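Local coordinates for enoyl-[acyl-carrier-protein] reductase [FMN] (Thermotoga maritima, PDB 5GVJ) that probably catalyses the NADH-dependent reduction of enoyl-[acyl-carrier-protein] with FMN as cofactor, a step of fatty acid synthesis, at residues P16-G21 and G38-I43; D175-A180 and L298-E303; M192-V197 and Q279-I284; S199-V204 and K288-I293. The protein carries 1 engineered substitution. All blocks are in the same frame, centred on the assembly; numbering follows the deposited sequence.

Interaction 1 of 4, residues P16-G21 and G38-I43; sequences PILMGG and GGLGII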
# COMPACT_ATOMS: atom_id res chain seq x y z
N PRO A 16 19.05 -8.18 -0.01
CA PRO A 16 17.82 -8.38 0.78
C PRO A 16 16.58 -8.49 -0.11
O PRO A 16 15.61 -7.73 0.04
CB PRO A 16 17.80 -7.13 1.66
CG PRO A 16 18.35 -6.06 0.70
CD PRO A 16 19.46 -6.77 -0.06
N ILE A 17 16.61 -9.43 -1.05
CA ILE A 17 15.62 -9.54 -2.11
C ILE A 17 15.22 -11.00 -2.25
O ILE A 17 16.08 -11.86 -2.46
CB ILE A 17 16.18 -9.00 -3.44
CG1 ILE A 17 16.51 -7.50 -3.29
CG2 ILE A 17 15.19 -9.22 -4.57
CD1 ILE A 17 17.22 -6.89 -4.53
N LEU A 18 13.93 -11.29 -2.09
CA LEU A 18 13.39 -12.64 -2.29
C LEU A 18 12.49 -12.65 -3.52
O LEU A 18 11.84 -11.65 -3.83
CB LEU A 18 12.58 -13.15 -1.09
CG LEU A 18 12.94 -12.95 0.38
CD1 LEU A 18 12.12 -13.92 1.26
CD2 LEU A 18 14.41 -13.04 0.68
N MET A 19 12.45 -13.79 -4.22
CA MET A 19 11.42 -14.03 -5.21
C MET A 19 10.19 -14.62 -4.52
O MET A 19 10.21 -14.90 -3.32
CB MET A 19 11.93 -14.97 -6.33
CG MET A 19 12.02 -16.42 -5.95
SD MET A 19 12.59 -17.52 -7.29
CE MET A 19 11.05 -18.27 -7.79
N GLY A 20 9.12 -14.82 -5.27
CA GLY A 20 7.87 -15.28 -4.67
C GLY A 20 7.77 -16.74 -4.28
O GLY A 20 7.33 -17.07 -3.18
N GLY A 21 8.15 -17.64 -5.18
CA GLY A 21 7.96 -19.06 -4.90
C GLY A 21 6.51 -19.51 -4.96
O GLY A 21 6.07 -20.31 -4.11
N GLY A 38 22.47 -13.65 -5.98
CA GLY A 38 22.68 -13.05 -4.67
C GLY A 38 21.44 -12.78 -3.84
O GLY A 38 21.56 -12.31 -2.70
N GLY A 39 20.25 -13.04 -4.37
CA GLY A 39 19.01 -12.95 -3.63
C GLY A 39 18.64 -14.30 -3.07
O GLY A 39 19.47 -15.20 -2.95
N LEU A 40 17.36 -14.45 -2.71
CA LEU A 40 16.88 -15.75 -2.23
C LEU A 40 15.90 -16.31 -3.25
O LEU A 40 14.75 -15.89 -3.31
CB LEU A 40 16.24 -15.66 -0.85
CG LEU A 40 16.00 -17.05 -0.25
CD1 LEU A 40 17.29 -17.56 0.41
CD2 LEU A 40 14.82 -17.06 0.74
N GLY A 41 16.36 -17.28 -4.04
CA GLY A 41 15.43 -18.03 -4.86
C GLY A 41 14.59 -18.95 -3.99
O GLY A 41 15.01 -19.40 -2.93
N ILE A 42 13.37 -19.21 -4.44
CA ILE A 42 12.44 -19.98 -3.62
C ILE A 42 11.70 -20.95 -4.52
O ILE A 42 11.11 -20.54 -5.53
CB ILE A 42 11.45 -19.08 -2.85
CG1 ILE A 42 12.18 -18.30 -1.77
CG2 ILE A 42 10.35 -19.95 -2.24
CD1 ILE A 42 11.31 -17.23 -1.06
N ILE A 43 11.78 -22.23 -4.19
CA ILE A 43 11.04 -23.27 -4.90
C ILE A 43 9.62 -23.29 -4.36
O ILE A 43 9.40 -23.45 -3.16
CB ILE A 43 11.72 -24.64 -4.72
CG1 ILE A 43 13.10 -24.66 -5.37
CG2 ILE A 43 10.82 -25.75 -5.27
CD1 ILE A 43 13.94 -25.89 -5.00

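Interaction 2 of 4, residues D175-A180 and L298-E303; sequences DGRGMA and LKEFKE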
# COMPACT_ATOMS: atom_id res chain seq x y z
N ASP A 175 10.52 -2.48 -7.76
CA ASP A 175 11.62 -1.61 -8.14
C ASP A 175 12.31 -1.07 -6.89
O ASP A 175 11.89 -1.33 -5.76
CB ASP A 175 11.14 -0.47 -9.06
CG ASP A 175 10.00 0.33 -8.46
OD1 ASP A 175 9.92 0.41 -7.21
OD2 ASP A 175 9.20 0.87 -9.24
N GLY A 176 13.38 -0.30 -7.11
CA GLY A 176 14.18 0.20 -6.01
C GLY A 176 13.46 1.22 -5.15
O GLY A 176 13.68 1.28 -3.94
N ARG A 177 12.60 2.04 -5.77
CA ARG A 177 11.71 2.92 -5.00
C ARG A 177 10.91 2.13 -3.98
O ARG A 177 10.81 2.52 -2.81
CB ARG A 177 10.75 3.64 -5.94
CG ARG A 177 11.24 4.95 -6.43
CD ARG A 177 10.09 5.68 -7.08
NE ARG A 177 10.57 6.57 -8.13
CZ ARG A 177 9.83 7.52 -8.69
NH1 ARG A 177 8.57 7.70 -8.31
NH2 ARG A 177 10.35 8.28 -9.64
N GLY A 178 10.29 1.04 -4.43
CA GLY A 178 9.50 0.23 -3.52
C GLY A 178 10.33 -0.39 -2.41
O GLY A 178 9.87 -0.52 -1.28
N MET A 179 11.57 -0.77 -2.73
CA MET A 179 12.46 -1.30 -1.70
C MET A 179 12.71 -0.25 -0.63
O MET A 179 12.66 -0.54 0.57
CB MET A 179 13.77 -1.78 -2.31
CG MET A 179 14.73 -2.35 -1.29
SD MET A 179 16.20 -3.14 -2.03
CE MET A 179 17.43 -2.70 -0.82
N ALA A 180 12.98 0.99 -1.05
CA ALA A 180 13.23 2.06 -0.08
C ALA A 180 11.97 2.36 0.72
O ALA A 180 12.03 2.51 1.95
CB ALA A 180 13.74 3.31 -0.78
N LEU A 298 18.94 -2.20 -6.77
CA LEU A 298 19.94 -1.66 -5.86
C LEU A 298 20.32 -0.24 -6.22
O LEU A 298 20.49 0.62 -5.35
CB LEU A 298 21.17 -2.58 -5.86
CG LEU A 298 21.21 -3.77 -4.89
CD1 LEU A 298 19.84 -4.37 -4.64
CD2 LEU A 298 22.16 -4.86 -5.39
N LYS A 299 20.46 0.04 -7.52
CA LYS A 299 20.83 1.38 -7.95
C LYS A 299 19.74 2.38 -7.59
O LYS A 299 20.02 3.45 -7.05
CB LYS A 299 21.08 1.38 -9.46
CG LYS A 299 21.52 2.72 -10.03
CD LYS A 299 21.98 2.57 -11.48
CE LYS A 299 22.40 3.89 -12.10
NZ LYS A 299 21.25 4.83 -12.22
N GLU A 300 18.49 2.04 -7.89
CA GLU A 300 17.39 2.95 -7.62
C GLU A 300 17.14 3.09 -6.12
O GLU A 300 16.78 4.17 -5.66
CB GLU A 300 16.14 2.46 -8.34
CG GLU A 300 14.93 3.38 -8.17
CD GLU A 300 13.76 2.97 -9.06
OE1 GLU A 300 13.76 3.35 -10.25
OE2 GLU A 300 12.85 2.27 -8.57
N PHE A 301 17.34 2.01 -5.35
CA PHE A 301 17.22 2.10 -3.90
C PHE A 301 18.17 3.16 -3.36
O PHE A 301 17.76 4.05 -2.60
CB PHE A 301 17.50 0.74 -3.26
CG PHE A 301 17.66 0.79 -1.77
CD1 PHE A 301 16.56 0.69 -0.93
CD2 PHE A 301 18.91 0.95 -1.19
CE1 PHE A 301 16.70 0.73 0.45
CE2 PHE A 301 19.06 1.00 0.18
CZ PHE A 301 17.96 0.90 1.00
N LYS A 302 19.43 3.11 -3.80
CA LYS A 302 20.43 4.07 -3.33
C LYS A 302 20.11 5.48 -3.79
O LYS A 302 20.25 6.43 -3.01
CB LYS A 302 21.82 3.63 -3.81
CG LYS A 302 22.26 2.30 -3.21
CD LYS A 302 23.33 1.59 -4.07
CE LYS A 302 23.58 0.18 -3.57
NZ LYS A 302 24.70 -0.50 -4.32
N GLU A 303 19.69 5.65 -5.05
CA GLU A 303 19.29 6.98 -5.52
C GLU A 303 18.09 7.51 -4.74
O GLU A 303 17.99 8.71 -4.50
CB GLU A 303 18.95 6.94 -7.02
CG GLU A 303 20.12 6.48 -7.88
CD GLU A 303 19.75 6.31 -9.34
OE1 GLU A 303 20.67 6.40 -10.18
OE2 GLU A 303 18.56 6.08 -9.65

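Interaction 3 of 4, residues M192-V197 and Q279-I284; sequences MGTRFV and QSAGLI. With NA (sodium ion), chain C.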
# COMPACT_ATOMS: atom_id res chain seq x y z
N MET A 192 9.46 -9.98 -4.22
CA MET A 192 8.91 -9.37 -5.45
C MET A 192 8.47 -10.48 -6.40
O MET A 192 9.15 -10.74 -7.39
CB MET A 192 9.94 -8.46 -6.12
CG MET A 192 10.56 -7.38 -5.26
SD MET A 192 11.50 -6.30 -6.37
CE MET A 192 12.37 -5.27 -5.21
N GLY A 193 7.33 -11.09 -6.11
CA GLY A 193 6.91 -12.23 -6.91
C GLY A 193 6.71 -11.93 -8.38
O GLY A 193 7.33 -12.56 -9.25
N THR A 194 5.86 -10.94 -8.68
CA THR A 194 5.54 -10.66 -10.08
C THR A 194 6.77 -10.17 -10.85
O THR A 194 6.98 -10.58 -12.00
CB THR A 194 4.38 -9.65 -10.16
OG1 THR A 194 3.20 -10.24 -9.58
CG2 THR A 194 4.08 -9.27 -11.61
N ARG A 195 7.62 -9.36 -10.21
CA ARG A 195 8.81 -8.85 -10.89
C ARG A 195 9.72 -9.99 -11.36
O ARG A 195 10.28 -9.93 -12.46
CB ARG A 195 9.57 -7.90 -9.97
CG ARG A 195 10.90 -7.39 -10.52
CD ARG A 195 10.72 -6.45 -11.73
NE ARG A 195 10.75 -7.16 -13.02
CZ ARG A 195 10.79 -6.56 -14.21
NH1 ARG A 195 10.77 -5.22 -14.31
NH2 ARG A 195 10.83 -7.30 -15.32
N PHE A 196 9.89 -11.03 -10.54
CA PHE A 196 10.78 -12.11 -10.98
C PHE A 196 10.10 -13.13 -11.88
O PHE A 196 10.79 -13.81 -12.65
CB PHE A 196 11.43 -12.80 -9.77
CG PHE A 196 12.54 -11.99 -9.15
CD1 PHE A 196 13.74 -11.81 -9.81
CD2 PHE A 196 12.36 -11.36 -7.91
CE1 PHE A 196 14.77 -11.06 -9.25
CE2 PHE A 196 13.38 -10.59 -7.34
CZ PHE A 196 14.58 -10.44 -8.01
N VAL A 197 8.77 -13.29 -11.79
CA VAL A 197 8.06 -14.05 -12.82
C VAL A 197 8.27 -13.41 -14.18
O VAL A 197 8.40 -14.10 -15.20
CB VAL A 197 6.56 -14.16 -12.48
CG1 VAL A 197 5.77 -14.64 -13.70
CG2 VAL A 197 6.34 -15.08 -11.29
N GLN A 279 -0.75 -6.13 -8.32
CA GLN A 279 -0.88 -4.81 -8.90
C GLN A 279 0.45 -4.27 -9.38
O GLN A 279 0.48 -3.39 -10.25
CB GLN A 279 -1.53 -3.84 -7.88
CG GLN A 279 -2.98 -4.19 -7.57
CD GLN A 279 -3.64 -3.17 -6.65
OE1 GLN A 279 -3.00 -2.24 -6.18
NE2 GLN A 279 -4.94 -3.35 -6.39
N SER A 280 1.57 -4.79 -8.86
CA SER A 280 2.86 -4.33 -9.35
C SER A 280 3.09 -4.67 -10.82
O SER A 280 4.07 -4.19 -11.39
CB SER A 280 4.01 -4.90 -8.52
OG SER A 280 4.16 -6.27 -8.76
N ALA A 281 2.23 -5.48 -11.45
CA ALA A 281 2.38 -5.68 -12.90
C ALA A 281 2.30 -4.35 -13.65
O ALA A 281 2.98 -4.17 -14.66
CB ALA A 281 1.33 -6.66 -13.42
N GLY A 282 1.53 -3.39 -13.14
CA GLY A 282 1.46 -2.09 -13.79
C GLY A 282 2.75 -1.29 -13.73
O GLY A 282 2.87 -0.29 -14.44
N LEU A 283 3.69 -1.71 -12.89
CA LEU A 283 5.00 -1.09 -12.81
C LEU A 283 6.03 -1.80 -13.68
O LEU A 283 7.19 -1.37 -13.74
CB LEU A 283 5.48 -1.09 -11.36
CG LEU A 283 4.58 -0.41 -10.35
CD1 LEU A 283 5.06 -0.71 -8.93
CD2 LEU A 283 4.56 1.09 -10.65
N ILE A 284 5.64 -2.88 -14.33
CA ILE A 284 6.56 -3.72 -15.09
C ILE A 284 6.26 -3.53 -16.57
O ILE A 284 5.16 -3.82 -17.04
CB ILE A 284 6.43 -5.19 -14.67
CG1 ILE A 284 6.93 -5.36 -13.23
CG2 ILE A 284 7.20 -6.10 -15.64
CD1 ILE A 284 6.44 -6.63 -12.57
NA NA C . 2.84 -4.07 -17.00
O HOH W 1 6.85 -7.73 -7.95
O HOH W 2 2.88 -1.60 -17.37

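Interaction 4 of 4, residues S199-V204 and K288-I293; sequences SVESDV and KPVKQI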
# COMPACT_ATOMS: atom_id res chain seq x y z
N SER A 199 10.74 -12.32 -15.80
CA SER A 199 12.17 -12.30 -16.05
C SER A 199 12.54 -13.28 -17.15
O SER A 199 11.79 -14.21 -17.46
CB SER A 199 12.97 -12.64 -14.79
OG SER A 199 12.83 -14.02 -14.49
N VAL A 200 13.73 -13.08 -17.72
CA VAL A 200 14.18 -13.96 -18.80
C VAL A 200 14.30 -15.40 -18.30
O VAL A 200 13.93 -16.35 -19.00
CB VAL A 200 15.51 -13.45 -19.40
CG1 VAL A 200 16.03 -14.42 -20.48
CG2 VAL A 200 15.34 -12.08 -20.01
N GLU A 201 14.79 -15.57 -17.07
CA GLU A 201 15.03 -16.90 -16.52
C GLU A 201 13.78 -17.53 -15.93
O GLU A 201 13.83 -18.70 -15.52
CB GLU A 201 16.13 -16.83 -15.45
CG GLU A 201 17.53 -16.48 -16.00
CD GLU A 201 17.72 -14.99 -16.29
OE1 GLU A 201 16.83 -14.19 -15.94
OE2 GLU A 201 18.78 -14.63 -16.86
N SER A 202 12.67 -16.79 -15.86
CA SER A 202 11.42 -17.40 -15.45
C SER A 202 10.90 -18.32 -16.54
O SER A 202 11.01 -18.00 -17.73
CB SER A 202 10.38 -16.31 -15.14
OG SER A 202 9.06 -16.83 -15.21
N ASP A 203 10.36 -19.47 -16.14
CA ASP A 203 9.87 -20.46 -17.10
C ASP A 203 8.35 -20.46 -17.23
O ASP A 203 7.78 -21.41 -17.77
CB ASP A 203 10.38 -21.86 -16.74
CG ASP A 203 11.77 -22.12 -17.28
OD1 ASP A 203 12.24 -21.32 -18.12
OD2 ASP A 203 12.39 -23.13 -16.90
N VAL A 204 7.67 -19.40 -16.78
CA VAL A 204 6.26 -19.28 -17.08
C VAL A 204 6.08 -19.08 -18.58
O VAL A 204 6.98 -18.60 -19.28
CB VAL A 204 5.63 -18.13 -16.26
CG1 VAL A 204 6.01 -18.26 -14.80
CG2 VAL A 204 6.07 -16.78 -16.79
N LYS A 288 13.05 -8.59 -17.97
CA LYS A 288 14.46 -8.35 -17.77
C LYS A 288 15.17 -9.62 -17.30
O LYS A 288 14.57 -10.48 -16.66
CB LYS A 288 14.72 -7.26 -16.72
CG LYS A 288 14.23 -5.86 -17.04
CD LYS A 288 14.58 -4.97 -15.84
CE LYS A 288 13.96 -3.60 -15.91
NZ LYS A 288 14.38 -2.80 -14.72
N PRO A 289 16.47 -9.73 -17.56
CA PRO A 289 17.27 -10.74 -16.87
C PRO A 289 17.22 -10.53 -15.37
O PRO A 289 17.17 -9.40 -14.88
CB PRO A 289 18.68 -10.51 -17.42
CG PRO A 289 18.48 -9.82 -18.72
CD PRO A 289 17.29 -8.93 -18.49
N VAL A 290 17.25 -11.65 -14.64
CA VAL A 290 17.31 -11.62 -13.18
C VAL A 290 18.46 -10.75 -12.70
O VAL A 290 18.30 -9.94 -11.79
CB VAL A 290 17.40 -13.06 -12.64
CG1 VAL A 290 17.94 -13.08 -11.20
CG2 VAL A 290 16.02 -13.71 -12.70
N LYS A 291 19.63 -10.88 -13.33
CA LYS A 291 20.79 -10.09 -12.92
C LYS A 291 20.52 -8.60 -13.05
O LYS A 291 20.85 -7.81 -12.15
CB LYS A 291 22.02 -10.48 -13.74
CG LYS A 291 23.32 -10.41 -12.96
CD LYS A 291 23.57 -11.72 -12.20
CE LYS A 291 24.44 -11.50 -10.95
NZ LYS A 291 23.76 -10.59 -9.93
N GLN A 292 19.91 -8.18 -14.16
CA GLN A 292 19.61 -6.77 -14.35
C GLN A 292 18.57 -6.28 -13.35
O GLN A 292 18.68 -5.17 -12.82
CB GLN A 292 19.12 -6.53 -15.78
CG GLN A 292 19.05 -5.06 -16.15
CD GLN A 292 20.43 -4.40 -16.11
OE1 GLN A 292 20.62 -3.37 -15.47
NE2 GLN A 292 21.40 -5.02 -16.78
N ILE A 293 17.53 -7.09 -13.12
CA ILE A 293 16.51 -6.73 -12.13
C ILE A 293 17.16 -6.36 -10.80
O ILE A 293 16.86 -5.31 -10.21
CB ILE A 293 15.50 -7.88 -11.94
CG1 ILE A 293 14.67 -8.08 -13.21
CG2 ILE A 293 14.60 -7.62 -10.70
CD1 ILE A 293 13.78 -9.34 -13.17
O HOH W 3 20.35 -13.04 -15.16

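Interaction 1 of 4, residues P16-G21 and G38-I43
L18 and L40 lie side by side and point the same way. CD2 of L18 rests on CB of L40 at 3.5 Å. The other branch of L18 turns to I42, whose side chain it crosses at a slant; the two CD1 methyls are 4.1 Å apart. M19 works on a different face. Its CG stands between its own backbone N and carbonyl carbon (chi1 76°), and the chain runs straight on to the sulfur. This brings SD 3.4 Å from I42 N, a weak but nearly straight hydrogen bond (165°), and 3.8 Å from G41 CA. Helix 28-36 covers M19 with L30, A31 and V34.

The backbones run in the same direction. L40 N donates to I17 O at 2.9 Å, and M19 N to L40 O at 3.2 Å. This is the seam between the first and second strands of a TIM barrel. The single bridge at L18 and L40 closes the ring of parallel strands, and helix 28-36 makes the beta-alpha-beta crossover between them. An alanine in place of M19 would probably leave the N-H of I42 without its sulfur partner and open a gap beneath L30 and V34.

Two glycines allow the close fit. A side chain at G39 would strike I17 O, and one at G21 would strike I42 CG2. G21 belongs to the FMN site, and its CA approaches I42 O at 3.5 Å in a CH...O contact. M19 O also accepts a hydrogen bond from the side chain of Q191, another FMN-binding residue.

Interaction 2 of 4, residues D175-A180 and L298-E303
E300 grips the first turn of helix 176-185 by a polar contact. Its extended side chain brings OE2 to R177 N, a hydrogen bond of 2.8 Å that uses the anti lone pair of the carboxylate. D175 is the N-cap of the same helix, with OD1 accepting from G178 N at 2.9 Å. The two acids come close, D175 OD1 lying 3.7 Å from E300 OE2. R161 of the second subunit forms salt bridges to both, which would probably ease their repulsion, and N157 of that subunit donates a hydrogen bond to D175 OD2. R177 points its guanidinium to L185 O of the same subunit.

The axes of 176-180 and 298-303 pass 7.4 Å apart at 53°. Helix 176-185 lies on the outside of the barrel between strands 167-170 and 189-191, and helix 290-309 is the last helix of the chain. G176 permits the close crossing: a side chain on it would run into E300 CB and F301 N.

The apolar contacts centre on F301. M179 CG is anti to its backbone N (chi1 -180°), and the bend at the sulfur lays CE over one ring face, 3.6 Å from the F301 centroid. This is a CH-pi contact, with SD oblique to the ring in a Met-aromatic contact. A180 CB touches F301 CD1 at 3.9 Å. F183 meets the same ring edge-to-face.

Interaction 3 of 4, residues M192-V197 and Q279-I284
I284 has CG1 anti to its carbonyl carbon (chi1 -67°), which lets CD1 reach T194 CG2 at 3.7 Å and R195 CA also at 3.7 Å. R195 bends at chi2 (68°) and chi3 (-92°), folding its guanidinium back beside the same isoleucine. CG2 of I284 then sits 3.6 Å above one guanidinium face, off toward the rim. NH2 of R195 is held by E286 O and A198 O. T194 CB also lies 3.7 Å from S280 OG.

G193, T194 and S280 belong to the FMN site, which is without FMN in this chain. Helix 193-197 starts just after barrel strand 189-191, a placement consistent with the phosphate-binding site of flavin-binding TIM barrels. A water links the two sides, accepting from R195 N at 2.9 Å and sitting 3.2 Å from S280 OG. With I284 cut back to alanine, T194 CG2 and R195 CA are likely to lose their methyl neighbour, and the R195 guanidinium its cover on that face.

The backbone of 279-284 also holds a sodium ion. A281 O and I284 O each bind it at 2.3 Å. The carbonyls of I212, V213 and A215 and a water complete the site.

Interaction 4 of 4, residues S199-V204 and K288-I293
The start of helix 290-309 is met here by the turn S199-S202, with V200 and E201 reaching K288, P289 and V290. S199 and K288 form a single beta bridge, and V200 N donates to K288 O at 2.9 Å. Beside this bond, V200 CG2 touches P289 CD at 4.0 Å. On the buried side, S199 CB packs on I293 CD1 at 3.8 Å, and S199 OG bonds to F196 O.

P289 is the N-cap residue, and E201 serves the first backbone N-H groups of the helix from outside. Its chain bends at chi2 (79°), which swings the carboxylate over the helix start. OE1 of E201 takes V290 N at 2.9 Å, a nearly straight bond (168°) on the syn side of the carboxylate but 34° out of its plane. OE2 of E201 accepts from a water at 2.8 Å, and that water takes K291 N at 2.9 Å. The negative group is thus placed where it would probably be stabilised by the helix dipole.

The turn S199-S202 is type I and leads from helix 193-197, after the last barrel strand, toward helix 206-214. K209 donates to both S199 O and S202 O. K288 turns away and makes a salt bridge with D296.

Overall arrangement
Interaction 1 is the most central of the four and joins barrel strands by backbone bonds and apolar side chains. Interaction 3 is also buried, but its chemistry is mixed: methyl contacts, a bridging water and a sodium ion near the FMN site. Interactions 2 and 4 are partly buried and both use helix 290-309. In interaction 2 a glutamate of that helix meets the start of another helix; in interaction 4 a glutamate from a turn meets the start of helix 290-309 itself. Interaction 2 also meets the second subunit, as does 279-284 of interaction 3. M192 N probably donates a hydrogen bond to L18 O, linking interactions 1 and 3, while R195 and I293 bring interactions 3 and 4 together. Interactions 1 and 2 touch through P16 and M179.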